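Side-chain contacts in N-acetyltransferase (Staphylococcus aureus subsp. aureus, PDB 4M85), which probably transfers an acetyl group from acetyl-coenzyme A to an amine substrate, as is usual for enzymes of the GNAT fold: residues R6-R9 with P10-F14; I74-G78 with E79-K83; D38-L41 with D42-K46; K107-K110 with D111-Y115; K133-T136 with S137-S141. One frame throughout, in Å; residues are numbered along the deposited sequence.

Contact 1 of 5, residues R6-R9 with P10-F14; sequences RQAR and PEDRF
Arg6 and Asp12 reach for each other from opposite directions where strand 4-7 gives way to helix 13-26, and their flat ends meet nearly coplanar, the guanidinium and carboxylate planes 27° apart. The grip is an end-on, two-pronged salt bridge. Arg6 NH1 donates to the syn lone pair of Asp12 OD2 at 2.8 Å, while Arg6 NH2 stands 3.1 Å from Asp12 OD1, again on the syn side. With CG beside its own backbone N (chi1 -64°), Asp12 turns its carboxylate back over the turn, and OD2 takes a further bond of 2.7 Å from Arg9 N, this one arriving from above the carboxylate plane. The backbone answers in the other sense, Asp12 N donating to Arg9 O at 2.8 Å. The Arg9 side chain lies over a face of the Arg6 guanidinium, Arg9 NH1 sitting 3.3 Å above its plane, and a water joins Arg9 NH1 to Asp12 OD1. Arg6 also donates through NH1 to Gln7 O. It pairs with two carboxylates, Asp12 and, through NE, Glu64, which probably offsets the closeness of the two guanidinium groups, and the three protein donors to buried Asp12 should favour its ionised form.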
loop_
_atom_site.group_PDB
_atom_site.type_symbol
_atom_site.label_atom_id
_atom_site.label_comp_id
_atom_site.label_asym_id
_atom_site.label_seq_id
_atom_site.Cartn_x
_atom_site.Cartn_y
_atom_site.Cartn_z
ATOM N N ARG A 6 12.791 2.767 -8.130
ATOM C CA ARG A 6 12.525 1.951 -9.310
ATOM C C ARG A 6 11.290 1.092 -9.121
ATOM O O ARG A 6 10.785 0.932 -7.994
ATOM C CB ARG A 6 13.721 1.028 -9.596
ATOM C CG ARG A 6 14.165 0.210 -8.385
ATOM C CD ARG A 6 14.955 -1.048 -8.734
ATOM N NE ARG A 6 15.309 -1.794 -7.521
ATOM C CZ ARG A 6 14.580 -2.779 -6.988
ATOM N NH1 ARG A 6 13.437 -3.171 -7.539
ATOM N NH2 ARG A 6 14.989 -3.372 -5.886
ATOM N N GLN A 7 10.829 0.501 -10.222
ATOM C CA GLN A 7 9.735 -0.446 -10.163
ATOM C C GLN A 7 10.156 -1.635 -9.333
ATOM O O GLN A 7 11.292 -2.099 -9.416
ATOM C CB GLN A 7 9.324 -0.933 -11.546
ATOM C CG GLN A 7 8.404 -0.008 -12.310
ATOM C CD GLN A 7 6.997 0.099 -11.731
ATOM O OE1 GLN A 7 6.380 1.155 -11.849
ATOM N NE2 GLN A 7 6.485 -0.976 -11.109
ATOM N N ALA A 8 9.218 -2.139 -8.534
ATOM C CA ALA A 8 9.417 -3.360 -7.778
ATOM C C ALA A 8 9.675 -4.506 -8.752
ATOM O O ALA A 8 9.235 -4.464 -9.899
ATOM C CB ALA A 8 8.184 -3.649 -6.940
ATOM N N ARG A 9 10.439 -5.495 -8.314
ATOM C CA ARG A 9 10.610 -6.729 -9.056
ATOM C C ARG A 9 10.118 -7.870 -8.177
ATOM O O ARG A 9 9.996 -7.699 -6.965
ATOM C CB ARG A 9 12.079 -6.951 -9.359
ATOM C CG ARG A 9 12.740 -5.884 -10.219
ATOM C CD ARG A 9 14.192 -6.282 -10.481
ATOM N NE ARG A 9 15.015 -5.136 -10.875
ATOM C CZ ARG A 9 15.945 -4.541 -10.117
ATOM N NH1 ARG A 9 16.227 -4.947 -8.893
ATOM N NH2 ARG A 9 16.615 -3.515 -10.612
ATOM N N PRO A 10 9.855 -9.044 -8.773
ATOM C CA PRO A 10 9.317 -10.175 -8.002
ATOM C C PRO A 10 10.094 -10.474 -6.727
ATOM O O PRO A 10 9.500 -10.767 -5.687
ATOM C CB PRO A 10 9.432 -11.332 -8.995
ATOM C CG PRO A 10 9.175 -10.680 -10.322
ATOM C CD PRO A 10 9.761 -9.291 -10.227
ATOM N N GLU A 11 11.419 -10.391 -6.823
ATOM C CA GLU A 11 12.315 -10.671 -5.693
ATOM C C GLU A 11 12.238 -9.650 -4.556
ATOM O O GLU A 11 12.764 -9.895 -3.454
ATOM C CB GLU A 11 13.770 -10.818 -6.158
ATOM C CG GLU A 11 14.151 -9.963 -7.368
ATOM C CD GLU A 11 13.658 -10.572 -8.680
ATOM O OE1 GLU A 11 13.799 -11.808 -8.856
ATOM O OE2 GLU A 11 13.101 -9.835 -9.514
ATOM N N ASP A 12 11.592 -8.512 -4.798
ATOM C CA ASP A 12 11.354 -7.555 -3.719
ATOM C C ASP A 12 10.225 -7.997 -2.790
ATOM O O ASP A 12 10.046 -7.429 -1.724
ATOM C CB ASP A 12 11.001 -6.179 -4.278
ATOM C CG ASP A 12 12.125 -5.565 -5.072
ATOM O OD1 ASP A 12 13.334 -5.737 -4.696
ATOM O OD2 ASP A 12 11.797 -4.879 -6.064
ATOM N N ARG A 13 9.478 -9.013 -3.180
ATOM C CA ARG A 13 8.216 -9.318 -2.499
ATOM C C ARG A 13 8.319 -9.670 -1.015
ATOM O O ARG A 13 7.380 -9.486 -0.251
ATOM C CB ARG A 13 7.456 -10.405 -3.254
ATOM C CG ARG A 13 8.058 -11.794 -3.224
ATOM C CD ARG A 13 7.212 -12.662 -4.161
ATOM N NE ARG A 13 7.612 -14.062 -4.167
ATOM C CZ ARG A 13 8.639 -14.554 -4.851
ATOM N NH1 ARG A 13 9.431 -13.766 -5.572
ATOM N NH2 ARG A 13 8.903 -15.854 -4.785
ATOM N N PHE A 14 9.459 -10.190 -0.596
ATOM C CA PHE A 14 9.601 -10.596 0.794
ATOM C C PHE A 14 9.680 -9.369 1.731
ATOM O O PHE A 14 9.034 -9.347 2.800
ATOM C CB PHE A 14 10.760 -11.593 0.915
ATOM C CG PHE A 14 10.577 -12.775 0.007
ATOM C CD1 PHE A 14 9.742 -13.812 0.377
ATOM C CD2 PHE A 14 11.144 -12.797 -1.251
ATOM C CE1 PHE A 14 9.501 -14.861 -0.487
ATOM C CE2 PHE A 14 10.907 -13.839 -2.128
ATOM C CZ PHE A 14 10.091 -14.876 -1.741
HETATM O O HOH W 1 15.585 -6.850 -6.682
#

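Contact 2 of 5, residues I74-G78 with E79-K83; sequences ISYSG and ENELK
This is a turn contact at a strand-to-helix junction, where strand 68-77 ends and the chain bends into helix 81-86. Gly78 O is its polar centre. It accepts from Glu81 N at 3.2 Å, with the donor well above the carbonyl plane, and a water bridges Gly78 O and Glu81 OE1. A second water links Gly78 O to Leu82 N. The backbone bond from Asn80 N to Ser77 O is weak, and beside it Ser77 OG packs 3.6 Å from Asn80 CB. Glu81 has CG turned away from its backbone N (chi1 -176°) and runs out extended; its CG comes within 4.2 Å of Tyr76 CE2, meeting the ring obliquely. Beyond the turn, Glu81 receives the backbone NH groups of Glu108 and Ala109, one on each carboxylate oxygen, and pairs with Arg54, while Tyr76 OH bonds to Glu117 and Arg54. Through Glu81 the junction is tied to the loop 107-110, and Tyr76 packs on Tyr115 of the adjacent strand 114-121.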
loop_
_atom_site.group_PDB
_atom_site.type_symbol
_atom_site.label_atom_id
_atom_site.label_comp_id
_atom_site.label_asym_id
_atom_site.label_seq_id
_atom_site.Cartn_x
_atom_site.Cartn_y
_atom_site.Cartn_z
ATOM N N ILE A 74 2.438 2.020 -3.063
ATOM C CA ILE A 74 1.550 1.064 -3.783
ATOM C C ILE A 74 0.353 1.847 -4.294
ATOM O O ILE A 74 -0.315 2.491 -3.522
ATOM C CB ILE A 74 1.031 -0.067 -2.852
ATOM C CG1 ILE A 74 2.194 -0.698 -2.094
ATOM C CG2 ILE A 74 0.254 -1.133 -3.637
ATOM C CD1 ILE A 74 1.826 -1.826 -1.141
ATOM N N SER A 75 0.119 1.783 -5.609
ATOM C CA SER A 75 -0.935 2.543 -6.260
ATOM C C SER A 75 -1.461 1.821 -7.505
ATOM O O SER A 75 -0.739 1.070 -8.121
ATOM C CB SER A 75 -0.421 3.908 -6.654
ATOM O OG SER A 75 0.573 3.819 -7.661
ATOM N N TYR A 76 -2.717 2.088 -7.846
ATOM C CA TYR A 76 -3.433 1.426 -8.964
ATOM C C TYR A 76 -4.760 2.165 -9.205
ATOM O O TYR A 76 -5.209 2.943 -8.338
ATOM C CB TYR A 76 -3.690 -0.053 -8.637
ATOM C CG TYR A 76 -4.169 -0.259 -7.226
ATOM C CD1 TYR A 76 -3.309 -0.693 -6.233
ATOM C CD2 TYR A 76 -5.478 0.019 -6.870
ATOM C CE1 TYR A 76 -3.728 -0.833 -4.923
ATOM C CE2 TYR A 76 -5.907 -0.134 -5.567
ATOM C CZ TYR A 76 -5.026 -0.550 -4.596
ATOM O OH TYR A 76 -5.481 -0.697 -3.300
ATOM N N SER A 77 -5.416 1.924 -10.349
ATOM C CA SER A 77 -6.645 2.671 -10.655
ATOM C C SER A 77 -7.747 2.350 -9.686
ATOM O O SER A 77 -7.972 1.185 -9.350
ATOM C CB SER A 77 -7.155 2.421 -12.099
ATOM O OG SER A 77 -7.245 1.041 -12.351
ATOM N N GLY A 78 -8.449 3.387 -9.248
ATOM C CA GLY A 78 -9.625 3.208 -8.407
ATOM C C GLY A 78 -10.737 2.415 -9.093
ATOM O O GLY A 78 -11.484 1.680 -8.449
ATOM N N GLU A 79 -10.827 2.514 -10.414
ATOM C CA GLU A 79 -11.918 1.835 -11.095
ATOM C C GLU A 79 -11.744 0.320 -11.092
ATOM O O GLU A 79 -12.719 -0.399 -11.086
ATOM C CB GLU A 79 -12.159 2.391 -12.494
ATOM C CG GLU A 79 -11.100 2.134 -13.544
ATOM C CD GLU A 79 -11.564 2.589 -14.919
ATOM O OE1 GLU A 79 -12.781 2.857 -15.074
ATOM O OE2 GLU A 79 -10.726 2.689 -15.840
ATOM N N ASN A 80 -10.513 -0.165 -11.031
ATOM C CA ASN A 80 -10.274 -1.597 -10.939
ATOM C C ASN A 80 -10.005 -2.118 -9.513
ATOM O O ASN A 80 -9.593 -3.269 -9.344
ATOM C CB ASN A 80 -9.131 -1.965 -11.872
ATOM C CG ASN A 80 -9.525 -1.909 -13.350
ATOM O OD1 ASN A 80 -10.691 -1.960 -13.702
ATOM N ND2 ASN A 80 -8.537 -1.816 -14.216
ATOM N N GLU A 81 -10.267 -1.301 -8.495
ATOM C CA GLU A 81 -9.888 -1.629 -7.106
ATOM C C GLU A 81 -10.429 -2.979 -6.636
ATOM O O GLU A 81 -9.678 -3.813 -6.134
ATOM C CB GLU A 81 -10.376 -0.556 -6.117
ATOM C CG GLU A 81 -9.922 -0.803 -4.686
ATOM C CD GLU A 81 -10.490 0.181 -3.666
ATOM O OE1 GLU A 81 -11.094 1.216 -4.037
ATOM O OE2 GLU A 81 -10.334 -0.082 -2.458
ATOM N N LEU A 82 -11.742 -3.157 -6.750
ATOM C CA LEU A 82 -12.392 -4.383 -6.290
ATOM C C LEU A 82 -11.994 -5.594 -7.160
ATOM O O LEU A 82 -11.980 -6.708 -6.673
ATOM C CB LEU A 82 -13.913 -4.197 -6.224
ATOM C CG LEU A 82 -14.438 -3.193 -5.184
ATOM C CD1 LEU A 82 -15.944 -3.358 -5.021
ATOM C CD2 LEU A 82 -13.759 -3.362 -3.838
ATOM N N LYS A 83 -11.622 -5.374 -8.423
ATOM C CA LYS A 83 -11.111 -6.463 -9.253
ATOM C C LYS A 83 -9.736 -6.931 -8.779
ATOM O O LYS A 83 -9.446 -8.141 -8.735
ATOM C CB LYS A 83 -11.026 -6.046 -10.707
ATOM C CG LYS A 83 -10.577 -7.178 -11.613
ATOM C CD LYS A 83 -10.392 -6.706 -13.042
ATOM C CE LYS A 83 -8.930 -6.481 -13.381
ATOM N NZ LYS A 83 -8.746 -5.403 -14.388
HETATM O O HOH W 2 -12.343 2.290 -6.207
HETATM O O HOH W 3 -13.461 -0.647 -7.660
#

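Contact 3 of 5, residues D38-L41 with D42-K46; sequences DMVL and DAIEK
Val40 and Ile44 touch one turn apart on the inner side of helix 37-49, an amphipathic alpha-helix of the GNAT domain held by regular i to i+4 backbone bonds. Here the packing is close. Val40 CG1, trans to its own backbone N (chi1 177°), meets Ile44 CD1 at 3.7 Å, the two side chains crossing at a slant, and Ile44 CG1 lies 3.4 Å from Val40 O. Ala43 CB also lies 3.4 Å from Val40 O. This buried side faces its neighbours directly: Val40 packs on Tyr21 of helix 13-26, and both Val40 and Ala43 pack on Ile97 of helix 95-98. On a third flank, against Phe14 and Ala17 of helix 13-26, Glu45 runs extended with CG 3.1 Å from Leu41 O. Leu41 O also accepts from Glu45 N at 2.8 Å.

The other side is looser and polar. Asp42 points its carboxylate outward, and Lys46 reaches back along the helix so that Lys46 NZ meets the syn lone pair of Asp42 OD2 at 2.9 Å in an i to i+4 salt bridge; Lys46 NZ has a second partner in Asp92 O. Solvent enters at Asp42: a water donates to Asp42 OD2 at 2.7 Å and also to Met39 O, joining side chain to backbone.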
loop_
_atom_site.group_PDB
_atom_site.type_symbol
_atom_site.label_atom_id
_atom_site.label_comp_id
_atom_site.label_asym_id
_atom_site.label_seq_id
_atom_site.Cartn_x
_atom_site.Cartn_y
_atom_site.Cartn_z
ATOM N N ASP A 38 3.415 -16.076 9.983
ATOM C CA ASP A 38 4.113 -16.855 8.985
ATOM C C ASP A 38 3.228 -17.044 7.780
ATOM O O ASP A 38 3.676 -16.916 6.636
ATOM C CB ASP A 38 4.469 -18.236 9.547
ATOM C CG ASP A 38 5.496 -18.960 8.706
ATOM O OD1 ASP A 38 5.392 -20.196 8.596
ATOM O OD2 ASP A 38 6.403 -18.298 8.163
ATOM N N MET A 39 1.962 -17.332 8.066
ATOM C CA MET A 39 1.013 -17.704 7.050
ATOM C C MET A 39 0.553 -16.473 6.293
ATOM O O MET A 39 0.422 -16.518 5.083
ATOM C CB MET A 39 -0.191 -18.392 7.685
ATOM C CG MET A 39 -0.828 -19.453 6.826
ATOM S SD MET A 39 -1.997 -20.386 7.838
ATOM C CE MET A 39 -3.342 -19.240 7.890
ATOM N N VAL A 40 0.327 -15.382 7.022
ATOM C CA VAL A 40 -0.094 -14.117 6.429
ATOM C C VAL A 40 1.014 -13.540 5.534
ATOM O O VAL A 40 0.742 -13.052 4.458
ATOM C CB VAL A 40 -0.515 -13.109 7.513
ATOM C CG1 VAL A 40 -0.880 -11.753 6.904
ATOM C CG2 VAL A 40 -1.690 -13.650 8.330
ATOM N N LEU A 41 2.262 -13.625 5.969
ATOM C CA LEU A 41 3.391 -13.149 5.163
ATOM C C LEU A 41 3.524 -13.926 3.861
ATOM O O LEU A 41 3.617 -13.336 2.779
ATOM C CB LEU A 41 4.707 -13.232 5.963
ATOM C CG LEU A 41 4.880 -12.183 7.062
ATOM C CD1 LEU A 41 6.153 -12.443 7.873
ATOM C CD2 LEU A 41 4.915 -10.778 6.461
ATOM N N ASP A 42 3.564 -15.253 3.966
ATOM C CA ASP A 42 3.533 -16.097 2.784
ATOM C C ASP A 42 2.411 -15.672 1.822
ATOM O O ASP A 42 2.610 -15.587 0.615
ATOM C CB ASP A 42 3.345 -17.559 3.178
ATOM C CG ASP A 42 3.229 -18.453 1.986
ATOM O OD1 ASP A 42 4.233 -18.638 1.270
ATOM O OD2 ASP A 42 2.127 -18.965 1.748
ATOM N N ALA A 43 1.231 -15.419 2.361
ATOM C CA ALA A 43 0.109 -15.012 1.519
ATOM C C ALA A 43 0.346 -13.673 0.800
ATOM O O ALA A 43 0.034 -13.552 -0.395
ATOM C CB ALA A 43 -1.164 -14.969 2.318
ATOM N N ILE A 44 0.845 -12.668 1.532
ATOM C CA ILE A 44 1.086 -11.346 0.944
ATOM C C ILE A 44 2.178 -11.454 -0.103
ATOM O O ILE A 44 2.071 -10.861 -1.160
ATOM C CB ILE A 44 1.460 -10.275 2.017
ATOM C CG1 ILE A 44 0.325 -10.059 3.005
ATOM C CG2 ILE A 44 1.778 -8.932 1.405
ATOM C CD1 ILE A 44 0.788 -9.583 4.380
ATOM N N GLU A 45 3.223 -12.225 0.186
ATOM C CA GLU A 45 4.293 -12.462 -0.748
ATOM C C GLU A 45 3.737 -13.010 -2.066
ATOM O O GLU A 45 4.121 -12.572 -3.145
ATOM C CB GLU A 45 5.289 -13.481 -0.189
ATOM C CG GLU A 45 6.134 -13.006 0.991
ATOM C CD GLU A 45 6.773 -14.158 1.748
ATOM O OE1 GLU A 45 6.743 -15.283 1.227
ATOM O OE2 GLU A 45 7.294 -13.958 2.883
ATOM N N LYS A 46 2.839 -13.979 -1.967
ATOM C CA LYS A 46 2.254 -14.558 -3.174
ATOM C C LYS A 46 1.381 -13.537 -3.887
ATOM O O LYS A 46 1.324 -13.538 -5.120
ATOM C CB LYS A 46 1.435 -15.815 -2.829
ATOM C CG LYS A 46 2.287 -17.026 -2.516
ATOM C CD LYS A 46 1.461 -18.137 -1.870
ATOM C CE LYS A 46 2.224 -19.452 -1.843
ATOM N NZ LYS A 46 1.732 -20.332 -0.754
HETATM O O HOH W 4 0.038 -18.760 3.457
#

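Contact 4 of 5, residues K107-K110 with D111-Y115; sequences KEAK and DDEYY
Lys107 NZ forms a salt bridge with Asp111 OD1 at 2.9 Å, coming from above the carboxylate plane; a bend at the last torsion (chi4 -84°) turns the ammonium so that it also donates to Ala109 O. A second charged pair is Lys110 with Asp170, bridged through Lys110 NZ. Among the neutral donors, Tyr115 OH gives a very short bond of 2.5 Å to Glu108 OE1, the carboxylate standing almost perpendicular to the ring at its edge, and the same hydroxyl bonds to Asn150. Side chain meets backbone at Glu113, whose OE1 accepts from Lys110 N at 3.0 Å, well out of the carboxylate plane, while Lys110 CB packs beside that carboxylate, 3.5 Å from Glu113 CD. Ser148 also bonds to Glu113 OE1, and His182 to OE2. The backbone motif beneath is a type I beta turn from Lys110 to Glu113, closed by Glu113 N to Lys110 O at 3.1 Å, which leads the chain into strand 114-121 of the central sheet. The apolar contact is made by Ala109 CB, which rests over one face of the Tyr115 ring, 3.4 Å from Tyr115 CG.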
loop_
_atom_site.group_PDB
_atom_site.type_symbol
_atom_site.label_atom_id
_atom_site.label_comp_id
_atom_site.label_asym_id
_atom_site.label_seq_id
_atom_site.Cartn_x
_atom_site.Cartn_y
_atom_site.Cartn_z
ATOM N N LYS A 107 -14.197 -0.779 -0.482
ATOM C CA LYS A 107 -13.767 0.078 -1.568
ATOM C C LYS A 107 -13.223 1.357 -0.933
ATOM O O LYS A 107 -13.989 2.175 -0.425
ATOM C CB LYS A 107 -14.959 0.396 -2.502
ATOM C CG LYS A 107 -14.586 0.966 -3.868
ATOM C CD LYS A 107 -15.830 1.155 -4.738
ATOM C CE LYS A 107 -15.498 1.666 -6.138
ATOM N NZ LYS A 107 -15.337 3.144 -6.190
ATOM N N GLU A 108 -11.901 1.521 -0.959
ATOM C CA GLU A 108 -11.236 2.664 -0.315
ATOM C C GLU A 108 -11.175 3.908 -1.215
ATOM O O GLU A 108 -11.019 5.003 -0.712
ATOM C CB GLU A 108 -9.808 2.274 0.161
ATOM C CG GLU A 108 -9.727 1.037 1.066
ATOM C CD GLU A 108 -8.306 0.692 1.523
ATOM O OE1 GLU A 108 -7.392 1.539 1.382
ATOM O OE2 GLU A 108 -8.078 -0.434 2.019
ATOM N N ALA A 109 -11.314 3.729 -2.531
ATOM C CA ALA A 109 -11.087 4.794 -3.503
ATOM C C ALA A 109 -12.294 5.060 -4.391
ATOM O O ALA A 109 -13.346 4.467 -4.217
ATOM C CB ALA A 109 -9.883 4.461 -4.352
ATOM N N LYS A 110 -12.135 5.959 -5.349
ATOM C CA LYS A 110 -13.226 6.330 -6.230
ATOM C C LYS A 110 -12.807 6.052 -7.664
ATOM O O LYS A 110 -11.614 5.993 -7.974
ATOM C CB LYS A 110 -13.580 7.799 -6.032
ATOM C CG LYS A 110 -14.345 8.080 -4.753
ATOM C CD LYS A 110 -14.618 9.562 -4.613
ATOM C CE LYS A 110 -14.985 9.946 -3.186
ATOM N NZ LYS A 110 -14.982 11.430 -3.003
ATOM N N ASP A 111 -13.788 5.876 -8.537
ATOM C CA ASP A 111 -13.532 5.360 -9.869
ATOM C C ASP A 111 -12.746 6.305 -10.759
ATOM O O ASP A 111 -12.103 5.849 -11.705
ATOM C CB ASP A 111 -14.851 4.988 -10.549
ATOM C CG ASP A 111 -15.647 3.948 -9.766
ATOM O OD1 ASP A 111 -15.042 3.089 -9.093
ATOM O OD2 ASP A 111 -16.883 3.993 -9.821
ATOM N N ASP A 112 -12.772 7.605 -10.480
ATOM C CA ASP A 112 -11.991 8.560 -11.294
ATOM C C ASP A 112 -10.608 8.868 -10.730
ATOM O O ASP A 112 -9.991 9.869 -11.131
ATOM C CB ASP A 112 -12.762 9.876 -11.498
ATOM C CG ASP A 112 -12.987 10.645 -10.200
ATOM O OD1 ASP A 112 -13.139 10.018 -9.128
ATOM O OD2 ASP A 112 -13.053 11.894 -10.265
ATOM N N GLU A 113 -10.109 8.006 -9.840
ATOM C CA GLU A 113 -8.836 8.226 -9.132
ATOM C C GLU A 113 -7.793 7.157 -9.407
ATOM O O GLU A 113 -8.117 5.989 -9.575
ATOM C CB GLU A 113 -9.055 8.259 -7.599
ATOM C CG GLU A 113 -9.984 9.354 -7.099
ATOM C CD GLU A 113 -10.394 9.224 -5.654
ATOM O OE1 GLU A 113 -10.163 8.174 -4.994
ATOM O OE2 GLU A 113 -10.997 10.200 -5.176
ATOM N N TYR A 114 -6.528 7.577 -9.442
ATOM C CA TYR A 114 -5.415 6.660 -9.303
ATOM C C TYR A 114 -5.026 6.647 -7.817
ATOM O O TYR A 114 -4.390 7.592 -7.307
ATOM C CB TYR A 114 -4.275 7.054 -10.226
ATOM C CG TYR A 114 -3.549 5.863 -10.751
ATOM C CD1 TYR A 114 -3.898 5.281 -11.971
ATOM C CD2 TYR A 114 -2.516 5.276 -10.001
ATOM C CE1 TYR A 114 -3.228 4.148 -12.434
ATOM C CE2 TYR A 114 -1.828 4.159 -10.457
ATOM C CZ TYR A 114 -2.179 3.598 -11.668
ATOM O OH TYR A 114 -1.474 2.486 -12.071
ATOM N N TYR A 115 -5.469 5.589 -7.133
ATOM C CA TYR A 115 -5.415 5.479 -5.670
ATOM C C TYR A 115 -4.063 5.016 -5.182
ATOM O O TYR A 115 -3.547 3.986 -5.618
ATOM C CB TYR A 115 -6.484 4.488 -5.154
ATOM C CG TYR A 115 -6.526 4.283 -3.653
ATOM C CD1 TYR A 115 -6.665 5.367 -2.779
ATOM C CD2 TYR A 115 -6.482 2.997 -3.097
ATOM C CE1 TYR A 115 -6.742 5.183 -1.411
ATOM C CE2 TYR A 115 -6.562 2.808 -1.738
ATOM C CZ TYR A 115 -6.675 3.907 -0.909
ATOM O OH TYR A 115 -6.746 3.739 0.422
#

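Contact 5 of 5, residues K133-T136 with S137-S141; sequences KLLT and SLLES
Leu138 O is gripped twice by one residue: Ser141 turns back onto it, with Ser141 OG 2.6 Å and Ser141 N 3.1 Å from Leu138 O. One turn earlier, Leu139 N donates to Leu135 O at 2.9 Å, and Leu139 CG packs against the same oxygen. Between these two leucine side chains the touch is lighter. Leu135 CD1 stands 4.1 Å from Leu139 CG, the chains crossing at a slant. They start out differently, Leu135 with CG opposite its backbone N (chi1 -179°) and Leu139 with CG beside it (chi1 -65°), and the differing first torsions let Leu135 CD1 meet both CG and CD1 of Leu139. Both leucines then pack on Val165. One step round the helix, Leu134 and Leu138 share Ile73 of strand 68-77, and Leu138 CB lies 3.4 Å from Leu134 O. On the exposed flank, Thr136 OG1 turns back to Thr132 O. The leucines thus seat helix 130-140 on the sheet as the connecting helix of a beta-alpha-beta unit between the parallel strands 114-121 and 147-152, a crossover characteristic of the GNAT fold.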
loop_
_atom_site.group_PDB
_atom_site.type_symbol
_atom_site.label_atom_id
_atom_site.label_comp_id
_atom_site.label_asym_id
_atom_site.label_seq_id
_atom_site.Cartn_x
_atom_site.Cartn_y
_atom_site.Cartn_z
ATOM N N LYS A 133 9.946 11.257 -1.013
ATOM C CA LYS A 133 10.609 11.010 -2.286
ATOM C C LYS A 133 9.816 10.031 -3.153
ATOM O O LYS A 133 9.731 10.189 -4.379
ATOM C CB LYS A 133 12.021 10.465 -2.065
ATOM C CG LYS A 133 13.039 11.493 -1.560
ATOM C CD LYS A 133 14.409 10.830 -1.376
ATOM C CE LYS A 133 15.261 11.489 -0.300
ATOM N NZ LYS A 133 15.418 12.950 -0.551
ATOM N N LEU A 134 9.268 8.996 -2.533
ATOM C CA LEU A 134 8.503 7.998 -3.290
ATOM C C LEU A 134 7.222 8.606 -3.811
ATOM O O LEU A 134 6.834 8.391 -4.956
ATOM C CB LEU A 134 8.181 6.773 -2.432
ATOM C CG LEU A 134 9.290 5.761 -2.269
ATOM C CD1 LEU A 134 8.865 4.762 -1.227
ATOM C CD2 LEU A 134 9.580 5.082 -3.598
ATOM N N LEU A 135 6.581 9.388 -2.970
ATOM C CA LEU A 135 5.343 10.054 -3.349
ATOM C C LEU A 135 5.562 11.065 -4.495
ATOM O O LEU A 135 4.839 11.067 -5.492
ATOM C CB LEU A 135 4.743 10.732 -2.122
ATOM C CG LEU A 135 3.409 11.473 -2.271
ATOM C CD1 LEU A 135 2.409 10.536 -2.915
ATOM C CD2 LEU A 135 2.882 11.973 -0.936
ATOM N N THR A 136 6.561 11.920 -4.338
ATOM C CA THR A 136 6.878 12.942 -5.332
ATOM C C THR A 136 7.178 12.295 -6.688
ATOM O O THR A 136 6.653 12.691 -7.711
ATOM C CB THR A 136 8.040 13.793 -4.826
ATOM O OG1 THR A 136 7.594 14.537 -3.712
ATOM C CG2 THR A 136 8.543 14.772 -5.865
ATOM N N SER A 137 7.985 11.252 -6.674
ATOM C CA SER A 137 8.362 10.596 -7.900
ATOM C C SER A 137 7.163 9.869 -8.551
ATOM O O SER A 137 7.058 9.846 -9.772
ATOM C CB SER A 137 9.533 9.649 -7.643
ATOM O OG SER A 137 9.577 8.673 -8.632
ATOM N N LEU A 138 6.268 9.293 -7.740
ATOM C CA LEU A 138 5.074 8.643 -8.257
ATOM C C LEU A 138 4.123 9.661 -8.890
ATOM O O LEU A 138 3.536 9.389 -9.945
ATOM C CB LEU A 138 4.335 7.881 -7.148
ATOM C CG LEU A 138 3.027 7.178 -7.535
ATOM C CD1 LEU A 138 3.306 6.114 -8.581
ATOM C CD2 LEU A 138 2.351 6.554 -6.319
ATOM N N LEU A 139 3.934 10.813 -8.231
ATOM C CA LEU A 139 3.030 11.845 -8.767
ATOM C C LEU A 139 3.576 12.375 -10.091
ATOM O O LEU A 139 2.824 12.595 -11.014
ATOM C CB LEU A 139 2.806 12.992 -7.772
ATOM C CG LEU A 139 2.072 12.614 -6.464
ATOM C CD1 LEU A 139 2.128 13.777 -5.488
ATOM C CD2 LEU A 139 0.627 12.178 -6.679
ATOM N N GLU A 140 4.887 12.552 -10.202
ATOM C CA GLU A 140 5.485 12.979 -11.476
ATOM C C GLU A 140 5.345 11.946 -12.633
ATOM O O GLU A 140 5.410 12.333 -13.809
ATOM C CB GLU A 140 6.966 13.359 -11.261
ATOM C CG GLU A 140 7.613 14.156 -12.400
ATOM C CD GLU A 140 8.173 13.311 -13.564
ATOM O OE1 GLU A 140 8.537 12.129 -13.374
ATOM O OE2 GLU A 140 8.308 13.852 -14.685
ATOM N N SER A 141 5.157 10.660 -12.320
ATOM C CA SER A 141 5.031 9.609 -13.356
ATOM C C SER A 141 3.802 9.755 -14.290
ATOM O O SER A 141 3.779 9.172 -15.388
ATOM C CB SER A 141 5.021 8.190 -12.733
ATOM O OG SER A 141 3.763 7.919 -12.121
#

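Contacts 1, 2 and 4 involve strands of one sheet, whereas contacts 3 and 5 lie in helices. Contacts 2 and 4 are the closest pair, their centres about 7 Å apart on neighbouring strands, joined by probable hydrogen bonds of 2.6 Å from Gly78 N to Glu113 O and 2.7 Å between Glu108 N and Glu81 OE2. Contact 1 meets contact 3 through helix packing, Phe14 CE1 lying 3.3 Å from Glu45 OE1. Contact 5 reaches contact 2 where Leu138 CD2 packs on Ser75 OG, although their centres are about 18 Å apart. Contacts 3 and 5, about 28 Å apart between centres, lie on opposite sides of the chain's centre.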